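Local coordinates for protein 11S globulin (PDB 5WXU) that probably serves as a seed storage protein, a hexameric two-cupin globulin that also binds the plant hormone auxin (indole-3-acetic acid), at residues 115-120 with 293-298; 151-156 with 268-273; 101-106 with 324-329; 168-173 with 178-183; 111-116 with 158-163. One frame throughout, in Å; residues are numbered along the deposited sequence. Where two conformers were deposited one is given.

Contact 1: 115-120 with 293-298; sequences AVFPGC and VRIKEN. With IAC (1H-indol-3-ylacetic acid), chain S.
The backbones stay well apart, the nearest CA atoms being those of Phe117 and Val293 at 9.7 Å, and no hydrogen bond joins 115-120 to 293-298, so side chains alone bridge the gap. Phe117 carries the contact with the far end of its ring. Its CG stands anti to the carbonyl carbon (chi1 -68°), which aims CZ at the second segment. Ile295 comes from the opposite direction, and in one of its two conformers its CD1 lies 4.1 Å from Phe117 CZ, at the ring edge and near the ring plane. Val293 crosses at about a right angle and brings CG1 obliquely to within 4.0 Å of the same CZ. Behind the ring, Phe117 to Cys120 form a type II beta turn, closed by Cys120 N to Phe117 O at 3.2 Å. Gly119 takes its third position with a positive phi of 96°, where a CB would strike the preceding carbonyl oxygen. Gly119 O is 3.2 Å from indole atom C5 of the auxin. Cys120 is disulfide-bonded to Cys291, just upstream of Val293, consistent with the link between acidic and basic chains that characterises 11S globulins; the turn also lines the auxin pocket.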
# COMPACT_ATOMS: atom_id res chain seq x y z
N ALA B 115 27.38 -6.04 -4.61
CA ALA B 115 26.40 -6.00 -3.56
C ALA B 115 25.69 -7.34 -3.59
O ALA B 115 25.30 -7.81 -4.67
CB ALA B 115 25.44 -4.87 -3.82
N VAL B 116 25.55 -7.98 -2.44
CA VAL B 116 25.02 -9.31 -2.38
C VAL B 116 23.60 -9.31 -1.79
O VAL B 116 23.42 -8.84 -0.64
CB VAL B 116 25.91 -10.27 -1.57
CG1 VAL B 116 25.24 -11.63 -1.47
CG2 VAL B 116 27.28 -10.37 -2.24
N PHE B 117 22.67 -9.88 -2.57
CA PHE B 117 21.34 -10.19 -2.15
C PHE B 117 21.15 -11.65 -1.80
O PHE B 117 21.14 -12.50 -2.69
CB PHE B 117 20.31 -9.67 -3.17
CG PHE B 117 20.28 -8.15 -3.17
CD1 PHE B 117 19.71 -7.46 -2.09
CD2 PHE B 117 21.03 -7.45 -4.08
CE1 PHE B 117 19.75 -6.06 -2.04
CE2 PHE B 117 21.07 -6.06 -4.03
CZ PHE B 117 20.44 -5.37 -3.03
N PRO B 118 21.00 -11.92 -0.49
CA PRO B 118 20.97 -13.31 -0.05
C PRO B 118 19.76 -14.04 -0.52
O PRO B 118 18.59 -13.54 -0.41
CB PRO B 118 21.02 -13.22 1.47
CG PRO B 118 20.76 -11.83 1.82
CD PRO B 118 20.86 -10.97 0.63
N GLY B 119 20.04 -15.20 -1.15
CA GLY B 119 18.97 -16.07 -1.65
C GLY B 119 18.66 -15.84 -3.13
O GLY B 119 17.70 -16.41 -3.69
N CYS B 120 19.41 -14.93 -3.75
CA CYS B 120 19.34 -14.67 -5.17
C CYS B 120 20.42 -15.53 -5.81
O CYS B 120 21.48 -15.70 -5.18
CB CYS B 120 19.62 -13.20 -5.52
SG CYS B 120 18.17 -12.14 -5.16
N VAL B 293 17.25 -5.29 -8.65
CA VAL B 293 16.85 -3.91 -8.10
C VAL B 293 17.99 -2.97 -8.47
O VAL B 293 19.19 -3.33 -8.30
CB VAL B 293 16.53 -3.99 -6.58
CG1 VAL B 293 17.68 -4.62 -5.80
CG2 VAL B 293 16.27 -2.63 -5.91
N ARG B 294 17.63 -1.78 -8.99
CA ARG B 294 18.61 -0.76 -9.36
C ARG B 294 19.14 -0.16 -8.05
O ARG B 294 18.36 0.16 -7.13
CB ARG B 294 18.02 0.32 -10.33
CG ARG B 294 18.83 1.57 -10.75
CD ARG B 294 18.06 2.46 -11.80
NE ARG B 294 17.98 3.86 -11.38
CZ ARG B 294 16.92 4.65 -11.53
NH1 ARG B 294 15.81 4.28 -12.12
NH2 ARG B 294 16.99 5.88 -11.06
N ILE B 295 20.46 0.02 -7.99
CA ILE B 295 21.14 0.47 -6.77
C ILE B 295 21.68 1.91 -6.88
O ILE B 295 22.00 2.58 -5.87
CB ILE B 295 22.29 -0.50 -6.49
CG1 ILE B 295 21.79 -1.84 -5.95
CG2 ILE B 295 23.31 0.05 -5.54
CD1 ILE B 295 20.81 -1.74 -4.83
N LYS B 296 21.79 2.40 -8.09
CA LYS B 296 22.44 3.69 -8.27
C LYS B 296 21.89 4.50 -9.39
O LYS B 296 21.23 3.97 -10.28
CB LYS B 296 23.93 3.46 -8.53
CG LYS B 296 24.24 2.80 -9.83
CD LYS B 296 25.71 2.41 -9.81
CE LYS B 296 26.22 1.96 -11.13
NZ LYS B 296 26.21 3.03 -12.16
N GLU B 297 22.24 5.79 -9.37
CA GLU B 297 21.98 6.69 -10.47
C GLU B 297 23.09 7.73 -10.49
O GLU B 297 23.58 8.15 -9.45
CB GLU B 297 20.65 7.35 -10.20
CG GLU B 297 20.12 8.24 -11.31
CD GLU B 297 18.61 8.39 -11.31
OE1 GLU B 297 17.91 7.37 -11.09
OE2 GLU B 297 18.08 9.50 -11.51
N ASN B 298 23.42 8.16 -11.68
CA ASN B 298 24.43 9.21 -11.89
C ASN B 298 23.79 10.58 -11.96
O ASN B 298 22.80 10.79 -12.68
CB ASN B 298 25.28 8.89 -13.14
CG ASN B 298 26.51 9.72 -13.19
OD1 ASN B 298 26.45 10.90 -13.51
ND2 ASN B 298 27.65 9.10 -12.89
C IAC S . 18.67 -19.70 -6.06
C1 IAC S . 19.59 -20.77 -6.49
C2 IAC S . 20.81 -21.01 -5.88
C3 IAC S . 21.13 -20.24 -4.79
C4 IAC S . 20.27 -19.22 -4.36
C5 IAC S . 19.06 -18.95 -4.98
C7 IAC S . 18.92 -21.39 -7.62
C8 IAC S . 17.72 -20.68 -7.80
C17 IAC S . 19.48 -22.54 -8.43
C18 IAC S . 18.64 -23.81 -8.43
N IAC S . 17.59 -19.71 -6.85
O2 IAC S . 17.41 -23.73 -8.25
O3 IAC S . 19.15 -24.89 -8.81

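Contact 2: 151-156 with 268-273; sequences VHFIRQ and VRPSSE
Phe153 and Arg269 make the closest approach, ring carbon CE2 lying 3.3 Å from guanidinium nitrogen NH1. CE2 sits over one face of the guanidinium, displaced toward its rim, and the two planes are inclined by 43°, so this is a tilted contact and not a flat stack. The arginine folds back to reach the ring: its CG lies between backbone N and carbonyl carbon (chi1 60°), and the chain bends again at chi2 and chi3. Its CB also touches the ring, 4.0 Å from Phe153 CZ. Pro270 adds a looser apolar touch, CD to Phe153 CZ at 4.4 Å. Were Phe153 an alanine, the guanidinium face would probably lose its aromatic cover and a gap open beside Pro270. The cation itself is positioned from further out, NH2 forming a salt bridge with Glu173, while Glu303 of a second subunit packs on Phe153 and makes a long, weak ion pair with NH1. Val151 CG2 extends the contact to Val268 O, 4.3 Å away. Strand 146-155 pairs antiparallel with 110-115, whose Ile112 packs on both Val151 and Phe153; Phe124 of strand 124-126 touches Val151 and Pro270, tying the 268-273 loop to the same sheet.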
# COMPACT_ATOMS: atom_id res chain seq x y z
N VAL B 151 27.67 -7.51 -10.88
CA VAL B 151 28.51 -6.46 -10.41
C VAL B 151 28.09 -5.17 -11.09
O VAL B 151 27.42 -5.21 -12.14
CB VAL B 151 30.01 -6.85 -10.52
CG1 VAL B 151 30.23 -8.06 -9.57
CG2 VAL B 151 30.45 -7.17 -11.95
N HIS B 152 28.39 -4.06 -10.44
CA HIS B 152 27.97 -2.74 -10.87
C HIS B 152 29.17 -1.92 -11.25
O HIS B 152 30.14 -1.92 -10.52
CB HIS B 152 27.19 -2.10 -9.81
CG HIS B 152 25.98 -2.87 -9.39
ND1 HIS B 152 24.74 -2.64 -9.91
CD2 HIS B 152 25.84 -3.88 -8.49
CE1 HIS B 152 23.87 -3.48 -9.34
NE2 HIS B 152 24.52 -4.26 -8.52
N PHE B 153 29.06 -1.18 -12.35
CA PHE B 153 30.18 -0.40 -12.82
C PHE B 153 29.88 1.00 -12.39
O PHE B 153 28.95 1.65 -12.90
CB PHE B 153 30.36 -0.60 -14.32
CG PHE B 153 30.60 -2.02 -14.67
CD1 PHE B 153 29.53 -2.90 -14.81
CD2 PHE B 153 31.87 -2.51 -14.71
CE1 PHE B 153 29.75 -4.24 -15.07
CE2 PHE B 153 32.10 -3.85 -14.98
CZ PHE B 153 31.05 -4.71 -15.16
N ILE B 154 30.68 1.50 -11.48
CA ILE B 154 30.44 2.80 -10.85
C ILE B 154 31.42 3.84 -11.39
O ILE B 154 32.54 3.52 -11.85
CB ILE B 154 30.44 2.73 -9.31
CG1 ILE B 154 31.83 2.31 -8.78
CG2 ILE B 154 29.30 1.84 -8.83
CD1 ILE B 154 32.06 2.45 -7.31
N ARG B 155 30.97 5.09 -11.38
CA ARG B 155 31.82 6.19 -11.90
C ARG B 155 31.44 7.46 -11.24
O ARG B 155 30.38 7.53 -10.62
CB ARG B 155 31.68 6.31 -13.44
CG ARG B 155 30.30 6.78 -13.92
CD ARG B 155 30.15 6.66 -15.44
NE ARG B 155 28.72 6.83 -15.79
CZ ARG B 155 28.10 7.98 -16.11
NH1 ARG B 155 28.76 9.15 -16.18
NH2 ARG B 155 26.79 7.97 -16.35
N GLN B 156 32.30 8.47 -11.39
CA GLN B 156 32.10 9.75 -10.81
C GLN B 156 30.67 10.28 -11.09
O GLN B 156 30.21 10.24 -12.26
CB GLN B 156 33.15 10.77 -11.34
CG GLN B 156 33.01 12.16 -10.71
CD GLN B 156 34.04 13.20 -11.22
OE1 GLN B 156 34.80 12.91 -12.12
NE2 GLN B 156 33.95 14.43 -10.74
N VAL B 268 33.77 -12.08 -13.73
CA VAL B 268 32.96 -12.40 -14.87
C VAL B 268 32.23 -11.11 -15.21
O VAL B 268 31.44 -10.59 -14.41
CB VAL B 268 31.97 -13.56 -14.58
CG1 VAL B 268 31.09 -13.88 -15.78
CG2 VAL B 268 32.72 -14.80 -14.17
N ARG B 269 32.44 -10.61 -16.40
CA ARG B 269 31.83 -9.37 -16.78
C ARG B 269 31.50 -9.29 -18.23
O ARG B 269 32.22 -9.88 -19.07
CB ARG B 269 32.68 -8.17 -16.35
CG ARG B 269 34.08 -8.16 -16.97
CD ARG B 269 34.38 -6.79 -17.58
NE ARG B 269 35.24 -6.01 -16.70
CZ ARG B 269 35.24 -4.68 -16.59
NH1 ARG B 269 34.41 -3.90 -17.28
NH2 ARG B 269 36.08 -4.12 -15.72
N PRO B 270 30.39 -8.59 -18.55
CA PRO B 270 29.94 -8.66 -19.90
C PRO B 270 30.95 -8.05 -20.86
O PRO B 270 31.62 -7.09 -20.55
CB PRO B 270 28.63 -7.88 -19.87
CG PRO B 270 28.18 -8.02 -18.49
CD PRO B 270 29.41 -7.90 -17.70
N SER B 271 31.07 -8.74 -21.97
CA SER B 271 31.91 -8.41 -23.08
C SER B 271 31.16 -7.44 -24.08
O SER B 271 29.93 -7.37 -24.12
CB SER B 271 32.22 -9.77 -23.77
OG SER B 271 31.07 -10.68 -23.69
N SER B 272 31.92 -6.72 -24.89
CA SER B 272 31.40 -6.07 -26.11
C SER B 272 30.40 -6.94 -26.90
O SER B 272 30.57 -8.16 -27.08
CB SER B 272 32.53 -5.65 -27.06
OG SER B 272 32.96 -4.34 -26.74
N GLU B 273 29.34 -6.31 -27.38
CA GLU B 273 28.29 -6.99 -28.11
C GLU B 273 28.18 -6.39 -29.52
O GLU B 273 27.17 -5.78 -29.86
CB GLU B 273 26.97 -6.88 -27.30
CG GLU B 273 27.09 -7.51 -25.92
CD GLU B 273 25.78 -7.55 -25.11
OE1 GLU B 273 24.97 -6.60 -25.18
OE2 GLU B 273 25.59 -8.55 -24.40

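Contact 3: 101-106 with 324-329; sequences PMLIIV and PILRKL
Pro101, just before strand 102-108, and Leu103 within it, meet two leucines one helical turn apart on 325-329. Leu329 CD2 rests 3.9 Å from Pro101 CB, where the backbones come nearest. Deeper along the strand, the side chains of Leu103 and Leu326 cross at about a right angle and touch through their methyls, CD2 to CD2 at 3.9 Å. Neither CB of this second pair aims directly at its partner; each leucine has CG anti to its carbonyl carbon (chi1 -60° and -64°), and the branch ends close the distance. All four residues are buried and purely apolar side-chain packing joins the segments. Here the two cupin units of the chain meet: the strand belongs to a beta sheet of the first, while the helix lies within the second cupin range, as does Val408 of strand 402-409, which also packs on Leu103. Met102 points its CB away from the helix, on the other side of the sheet. The helix has an equally sharp division. Leu329 N bonds to Ile325 O at 3.1 Å, completing the turn that sets Leu326 and Leu329 on the packed side. Arg327 and Lys328, between them in sequence, are exposed, and the guanidinium of Arg327 makes a long, weak ion pair with Asp412.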
# COMPACT_ATOMS: atom_id res chain seq x y z
N PRO B 101 21.74 1.60 6.72
CA PRO B 101 21.75 1.88 5.27
C PRO B 101 22.62 3.12 4.96
O PRO B 101 22.99 3.88 5.89
CB PRO B 101 20.31 2.10 4.95
CG PRO B 101 19.76 2.71 6.22
CD PRO B 101 20.50 2.08 7.36
N MET B 102 22.99 3.26 3.70
CA MET B 102 23.90 4.32 3.29
C MET B 102 23.62 4.76 1.89
O MET B 102 23.11 3.98 1.10
CB MET B 102 25.34 3.80 3.39
CG MET B 102 25.60 2.71 2.38
SD MET B 102 26.98 1.67 2.87
CE MET B 102 26.59 0.16 2.14
N LEU B 103 23.97 6.00 1.55
CA LEU B 103 24.22 6.42 0.23
C LEU B 103 25.76 6.61 0.05
O LEU B 103 26.46 7.15 0.98
CB LEU B 103 23.54 7.70 -0.04
CG LEU B 103 22.02 7.72 0.10
CD1 LEU B 103 21.52 8.97 -0.54
CD2 LEU B 103 21.38 6.53 -0.60
N ILE B 104 26.25 6.14 -1.07
CA ILE B 104 27.68 6.31 -1.46
C ILE B 104 27.74 7.26 -2.64
O ILE B 104 27.09 7.02 -3.64
CB ILE B 104 28.28 4.97 -1.84
CG1 ILE B 104 28.23 4.02 -0.66
CG2 ILE B 104 29.78 5.15 -2.23
CD1 ILE B 104 28.62 2.60 -0.92
N ILE B 105 28.48 8.36 -2.52
CA ILE B 105 28.69 9.31 -3.62
C ILE B 105 30.06 9.02 -4.21
O ILE B 105 31.05 9.01 -3.49
CB ILE B 105 28.64 10.74 -3.13
CG1 ILE B 105 27.23 11.05 -2.65
CG2 ILE B 105 29.03 11.71 -4.24
CD1 ILE B 105 27.30 12.10 -1.60
N VAL B 106 30.11 8.72 -5.47
CA VAL B 106 31.39 8.52 -6.16
C VAL B 106 31.88 9.89 -6.56
O VAL B 106 31.46 10.47 -7.59
CB VAL B 106 31.30 7.57 -7.34
CG1 VAL B 106 32.74 7.35 -7.89
CG2 VAL B 106 30.61 6.26 -6.91
N PRO B 324 13.81 3.35 -7.09
CA PRO B 324 12.82 2.76 -6.23
C PRO B 324 13.25 2.35 -4.86
O PRO B 324 12.51 2.53 -3.90
CB PRO B 324 12.31 1.51 -7.03
CG PRO B 324 12.68 1.80 -8.38
CD PRO B 324 13.78 2.80 -8.44
N ILE B 325 14.49 1.85 -4.75
CA ILE B 325 15.01 1.35 -3.44
C ILE B 325 15.08 2.45 -2.37
O ILE B 325 15.02 2.17 -1.18
CB ILE B 325 16.37 0.64 -3.61
CG1 ILE B 325 16.67 -0.21 -2.38
CG2 ILE B 325 17.46 1.60 -4.01
CD1 ILE B 325 17.93 -1.06 -2.56
N LEU B 326 15.12 3.69 -2.82
CA LEU B 326 15.08 4.81 -1.87
C LEU B 326 13.83 4.90 -1.04
O LEU B 326 13.85 5.40 0.06
CB LEU B 326 15.31 6.14 -2.57
CG LEU B 326 16.70 6.36 -3.23
CD1 LEU B 326 16.81 7.70 -3.91
CD2 LEU B 326 17.87 6.18 -2.25
N ARG B 327 12.71 4.36 -1.55
CA ARG B 327 11.49 4.35 -0.77
C ARG B 327 11.64 3.49 0.47
O ARG B 327 11.27 3.91 1.55
CB ARG B 327 10.35 3.80 -1.63
CG ARG B 327 9.01 3.70 -0.96
CD ARG B 327 8.37 5.03 -0.91
NE ARG B 327 6.98 4.97 -0.48
CZ ARG B 327 6.32 6.04 -0.05
NH1 ARG B 327 6.91 7.22 0.01
NH2 ARG B 327 5.06 5.92 0.35
N LYS B 328 12.27 2.33 0.36
CA LYS B 328 12.52 1.39 1.49
C LYS B 328 13.54 2.02 2.46
O LYS B 328 13.39 1.94 3.69
CB LYS B 328 13.14 0.11 0.90
CG LYS B 328 13.75 -0.95 1.84
CD LYS B 328 14.43 -2.06 1.00
CE LYS B 328 15.31 -3.02 1.82
NZ LYS B 328 14.52 -3.96 2.68
N LEU B 329 14.52 2.68 1.88
CA LEU B 329 15.63 3.25 2.67
C LEU B 329 15.32 4.56 3.37
O LEU B 329 16.05 4.95 4.29
CB LEU B 329 16.88 3.33 1.81
CG LEU B 329 17.44 2.02 1.24
CD1 LEU B 329 18.76 2.39 0.58
CD2 LEU B 329 17.60 0.98 2.34

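Contact 4: 168-173 with 178-183. With PO4 (phosphate ion), chain N.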
# COMPACT_ATOMS: atom_id res chain seq x y z
N HIS B 168 28.82 -5.62 0.69
CA HIS B 168 29.21 -4.88 -0.47
C HIS B 168 30.77 -4.76 -0.48
O HIS B 168 31.40 -4.87 0.52
CB HIS B 168 28.59 -3.52 -0.47
CG HIS B 168 28.84 -2.74 0.79
ND1 HIS B 168 28.08 -2.93 1.92
CD2 HIS B 168 29.85 -1.91 1.15
CE1 HIS B 168 28.57 -2.18 2.90
NE2 HIS B 168 29.65 -1.56 2.45
N TRP B 169 31.29 -4.49 -1.66
CA TRP B 169 32.74 -4.40 -1.86
C TRP B 169 32.98 -3.55 -3.04
O TRP B 169 32.08 -3.30 -3.82
CB TRP B 169 33.41 -5.78 -2.04
CG TRP B 169 32.90 -6.61 -3.18
CD1 TRP B 169 31.85 -7.55 -3.13
CD2 TRP B 169 33.32 -6.61 -4.55
NE1 TRP B 169 31.60 -8.09 -4.35
CE2 TRP B 169 32.49 -7.56 -5.25
CE3 TRP B 169 34.30 -5.91 -5.28
CZ2 TRP B 169 32.58 -7.77 -6.60
CZ3 TRP B 169 34.43 -6.21 -6.59
CH2 TRP B 169 33.63 -7.12 -7.25
N ALA B 170 34.22 -3.03 -3.16
CA ALA B 170 34.49 -2.11 -4.26
C ALA B 170 35.96 -2.34 -4.73
O ALA B 170 36.81 -2.72 -3.97
CB ALA B 170 34.28 -0.68 -3.85
N TYR B 171 36.16 -2.16 -6.01
CA TYR B 171 37.48 -2.33 -6.66
C TYR B 171 37.68 -1.17 -7.64
O TYR B 171 36.80 -0.85 -8.44
CB TYR B 171 37.52 -3.65 -7.39
CG TYR B 171 38.80 -3.84 -8.17
CD1 TYR B 171 39.98 -4.02 -7.52
CD2 TYR B 171 38.81 -3.76 -9.56
CE1 TYR B 171 41.19 -4.16 -8.24
CE2 TYR B 171 40.00 -3.90 -10.28
CZ TYR B 171 41.16 -4.10 -9.61
OH TYR B 171 42.33 -4.23 -10.36
N ASN B 172 38.86 -0.55 -7.54
CA ASN B 172 39.26 0.56 -8.41
C ASN B 172 40.01 0.03 -9.62
O ASN B 172 41.15 -0.43 -9.47
CB ASN B 172 40.17 1.53 -7.65
CG ASN B 172 40.53 2.72 -8.49
OD1 ASN B 172 39.92 2.95 -9.54
ND2 ASN B 172 41.48 3.52 -8.01
N GLU B 173 39.41 0.15 -10.79
CA GLU B 173 40.08 -0.25 -12.00
C GLU B 173 40.78 0.91 -12.74
O GLU B 173 41.42 0.67 -13.74
CB GLU B 173 39.09 -0.98 -12.93
CG GLU B 173 37.99 -0.12 -13.50
CD GLU B 173 36.95 -0.96 -14.25
OE1 GLU B 173 37.23 -2.17 -14.52
OE2 GLU B 173 35.87 -0.42 -14.56
N LEU B 178 39.94 6.14 -6.59
CA LEU B 178 38.47 6.06 -6.48
C LEU B 178 38.10 6.62 -5.14
O LEU B 178 38.58 6.14 -4.13
CB LEU B 178 38.08 4.64 -6.61
CG LEU B 178 36.59 4.28 -6.43
CD1 LEU B 178 35.77 4.93 -7.52
CD2 LEU B 178 36.41 2.78 -6.52
N VAL B 179 37.27 7.67 -5.08
CA VAL B 179 37.03 8.38 -3.82
C VAL B 179 35.51 8.23 -3.60
O VAL B 179 34.74 8.62 -4.48
CB VAL B 179 37.42 9.86 -3.88
CG1 VAL B 179 36.95 10.60 -2.66
CG2 VAL B 179 38.94 9.98 -4.08
N LEU B 180 35.19 7.54 -2.51
CA LEU B 180 33.80 7.34 -2.07
C LEU B 180 33.45 8.11 -0.79
O LEU B 180 34.08 7.96 0.26
CB LEU B 180 33.58 5.85 -1.86
CG LEU B 180 33.98 4.87 -2.98
CD1 LEU B 180 33.75 3.46 -2.49
CD2 LEU B 180 33.34 5.17 -4.35
N LEU B 181 32.38 8.91 -0.83
CA LEU B 181 31.88 9.59 0.31
C LEU B 181 30.62 8.78 0.71
O LEU B 181 29.69 8.73 -0.07
CB LEU B 181 31.44 10.98 0.02
CG LEU B 181 30.89 11.70 1.27
CD1 LEU B 181 32.07 12.33 1.94
CD2 LEU B 181 29.76 12.66 0.99
N VAL B 182 30.64 8.21 1.91
CA VAL B 182 29.61 7.27 2.45
C VAL B 182 28.93 7.98 3.62
O VAL B 182 29.57 8.36 4.63
CB VAL B 182 30.18 5.97 2.94
CG1 VAL B 182 29.05 5.03 3.32
CG2 VAL B 182 31.10 5.31 1.90
N ILE B 183 27.61 8.13 3.48
CA ILE B 183 26.77 8.67 4.52
C ILE B 183 25.94 7.49 5.01
O ILE B 183 25.09 6.94 4.28
CB ILE B 183 25.88 9.79 4.05
CG1 ILE B 183 26.64 10.92 3.39
CG2 ILE B 183 25.09 10.37 5.23
CD1 ILE B 183 27.83 11.45 4.16
P PO4 N . 31.69 0.52 4.91
O1 PO4 N . 31.81 -0.79 5.83
O2 PO4 N . 31.48 0.43 3.41
O3 PO4 N . 30.33 1.16 5.21
O4 PO4 N . 32.59 1.70 5.30
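Two strands of facing sheets in the first cupin barrel, joined by a short turn, meet where Asn172 packs against Leu178. Their axes approach to 8.5 Å with directions 149° apart, and no hydrogen bond crosses. Asn172 and Leu178 slide past each other in opposite directions, the amide carbon CG lying 3.6 Å from Leu178 CB. ND2 is near Leu178 N, but both are donors. The amide instead braces the turn: OD1 accepts from Ala174 N and ND2 donates to Glu176 O. A leucine in place of Asn172 would probably leave both backbone groups without their mates and set the turn free to shift. Further into the barrel, the jelly-roll fold typical of cupins, Ala170 CB faces Leu180 CD1 at 4.4 Å. Beyond them the interior turns polar. His168 has CG between backbone N and carbonyl carbon (chi1 54°), which turns the ring toward the phosphate; NE2 donates to phosphate O2 at 2.9 Å, the oxygen lying near the ring plane. His85, Ser96, Asn98 and Arg199 also bind this phosphate, probably acquired from the crystallisation liquor.

Contact 5: 111-116 with 158-163; sequences GILGAV and DVIALP
Asp158 OD2 is gripped by two donors, the ammonium group of Lys296 in a salt bridge and the backbone N of Arg155, while OD1 accepts from Asn298 ND2. This buried carboxylate therefore fastens the start of strand 158-162 to strand 296-298 beside it and to the end of strand 146-155. Further along 158-162 the contact with 111-116 is wholly apolar. The two strands run in roughly the same direction but belong to different sheets, and the CA atoms of Leu113 and Ile160 are 9.5 Å apart, too far for backbone bonding. Leu113, its CG anti to the backbone N (chi1 174°), reaches across with CD1 to meet Ile160 CD1 at 4.2 Å. Two residues on, the small Ala115 lets the sheets draw closer, the CA atoms of Ala115 and Leu162 being 8.1 Å apart. There Leu162 does the reaching: CG lies anti to the carbonyl carbon (chi1 -66°), and CD2 comes 4.0 Å from Ala115 CB. Each strand keeps its backbone bonds for its own sheet, Leu113 pairing with His152 and Ile160 with Ile104. The chemistry implies a division of labour in this cupin barrel: undirected methyl packing joins its facing sheets, whereas directional charged and amide bonds at Asp158 fix the strand end.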
# COMPACT_ATOMS: atom_id res chain seq x y z
N GLY B 111 35.05 2.34 -11.10
CA GLY B 111 35.41 1.02 -10.66
C GLY B 111 34.26 0.04 -10.65
O GLY B 111 33.34 0.23 -11.37
N ILE B 112 34.34 -0.96 -9.80
CA ILE B 112 33.31 -2.04 -9.77
C ILE B 112 32.81 -2.10 -8.33
O ILE B 112 33.59 -1.93 -7.33
CB ILE B 112 33.94 -3.43 -10.02
CG1 ILE B 112 34.87 -3.45 -11.26
CG2 ILE B 112 32.87 -4.47 -10.12
CD1 ILE B 112 34.15 -3.11 -12.50
N LEU B 113 31.51 -2.26 -8.18
CA LEU B 113 30.95 -2.42 -6.83
C LEU B 113 30.17 -3.69 -6.84
O LEU B 113 29.40 -3.93 -7.75
CB LEU B 113 30.06 -1.23 -6.48
CG LEU B 113 29.31 -1.37 -5.16
CD1 LEU B 113 29.49 -0.19 -4.24
CD2 LEU B 113 27.86 -1.54 -5.43
N GLY B 114 30.35 -4.49 -5.82
CA GLY B 114 29.52 -5.67 -5.63
C GLY B 114 28.58 -5.45 -4.49
O GLY B 114 28.89 -4.75 -3.50
N ALA B 115 27.38 -6.04 -4.61
CA ALA B 115 26.40 -6.00 -3.56
C ALA B 115 25.69 -7.34 -3.59
O ALA B 115 25.30 -7.81 -4.67
CB ALA B 115 25.44 -4.87 -3.82
N VAL B 116 25.55 -7.98 -2.44
CA VAL B 116 25.02 -9.31 -2.38
C VAL B 116 23.60 -9.31 -1.79
O VAL B 116 23.42 -8.84 -0.64
CB VAL B 116 25.91 -10.27 -1.57
CG1 VAL B 116 25.24 -11.63 -1.47
CG2 VAL B 116 27.28 -10.37 -2.24
N ASP B 158 27.94 8.97 -9.59
CA ASP B 158 27.04 7.94 -9.07
C ASP B 158 26.71 8.14 -7.62
O ASP B 158 27.55 8.46 -6.80
CB ASP B 158 27.59 6.53 -9.31
CG ASP B 158 27.47 6.06 -10.72
OD1 ASP B 158 26.85 6.68 -11.53
OD2 ASP B 158 27.98 4.96 -11.07
N VAL B 159 25.44 7.92 -7.28
CA VAL B 159 25.02 7.86 -5.94
C VAL B 159 24.46 6.48 -5.84
O VAL B 159 23.56 6.10 -6.58
CB VAL B 159 23.96 8.89 -5.60
CG1 VAL B 159 23.52 8.72 -4.17
CG2 VAL B 159 24.49 10.29 -5.77
N ILE B 160 24.96 5.72 -4.87
CA ILE B 160 24.63 4.30 -4.73
C ILE B 160 23.92 4.12 -3.39
O ILE B 160 24.35 4.66 -2.39
CB ILE B 160 25.93 3.43 -4.67
CG1 ILE B 160 26.84 3.65 -5.88
CG2 ILE B 160 25.67 1.95 -4.52
CD1 ILE B 160 28.32 3.65 -5.54
N ALA B 161 22.86 3.34 -3.36
CA ALA B 161 22.05 3.17 -2.20
C ALA B 161 22.07 1.77 -1.77
O ALA B 161 21.67 0.87 -2.55
CB ALA B 161 20.58 3.58 -2.52
N LEU B 162 22.46 1.52 -0.52
CA LEU B 162 22.51 0.13 -0.01
C LEU B 162 21.83 -0.05 1.33
O LEU B 162 22.04 0.75 2.24
CB LEU B 162 23.97 -0.29 0.16
CG LEU B 162 24.79 -0.41 -1.15
CD1 LEU B 162 26.27 -0.69 -0.96
CD2 LEU B 162 24.21 -1.48 -2.02
N PRO B 163 21.04 -1.11 1.52
CA PRO B 163 20.47 -1.40 2.80
C PRO B 163 21.49 -1.83 3.84
O PRO B 163 22.58 -2.41 3.53
CB PRO B 163 19.48 -2.55 2.52
CG PRO B 163 19.28 -2.48 1.04
CD PRO B 163 20.56 -2.05 0.49

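Contacts 3, 4 and 5 follow one another through the first cupin barrel: strand 102-108 pairs with 178-185 on one flank and 158-162 on the other, Ile105 N to Leu181 O at 2.8 Å and Ile104 N to Ile160 O at 2.7 Å. Contact 5 shares Ala115 and Val116 with contact 1, their centres 7 Å apart, and Ile295 O to Ala161 N (2.8 Å) adds 296-298 to that sheet. Contact 2 joins contact 4 through the salt bridge from Arg269 NH2 to Glu173 OE1, 2.6 Å. Auxin touches contact 1 at Gly119 and Cys120, whereas the phosphate belongs to contact 4, whose centre is about 15 Å from that of contact 1.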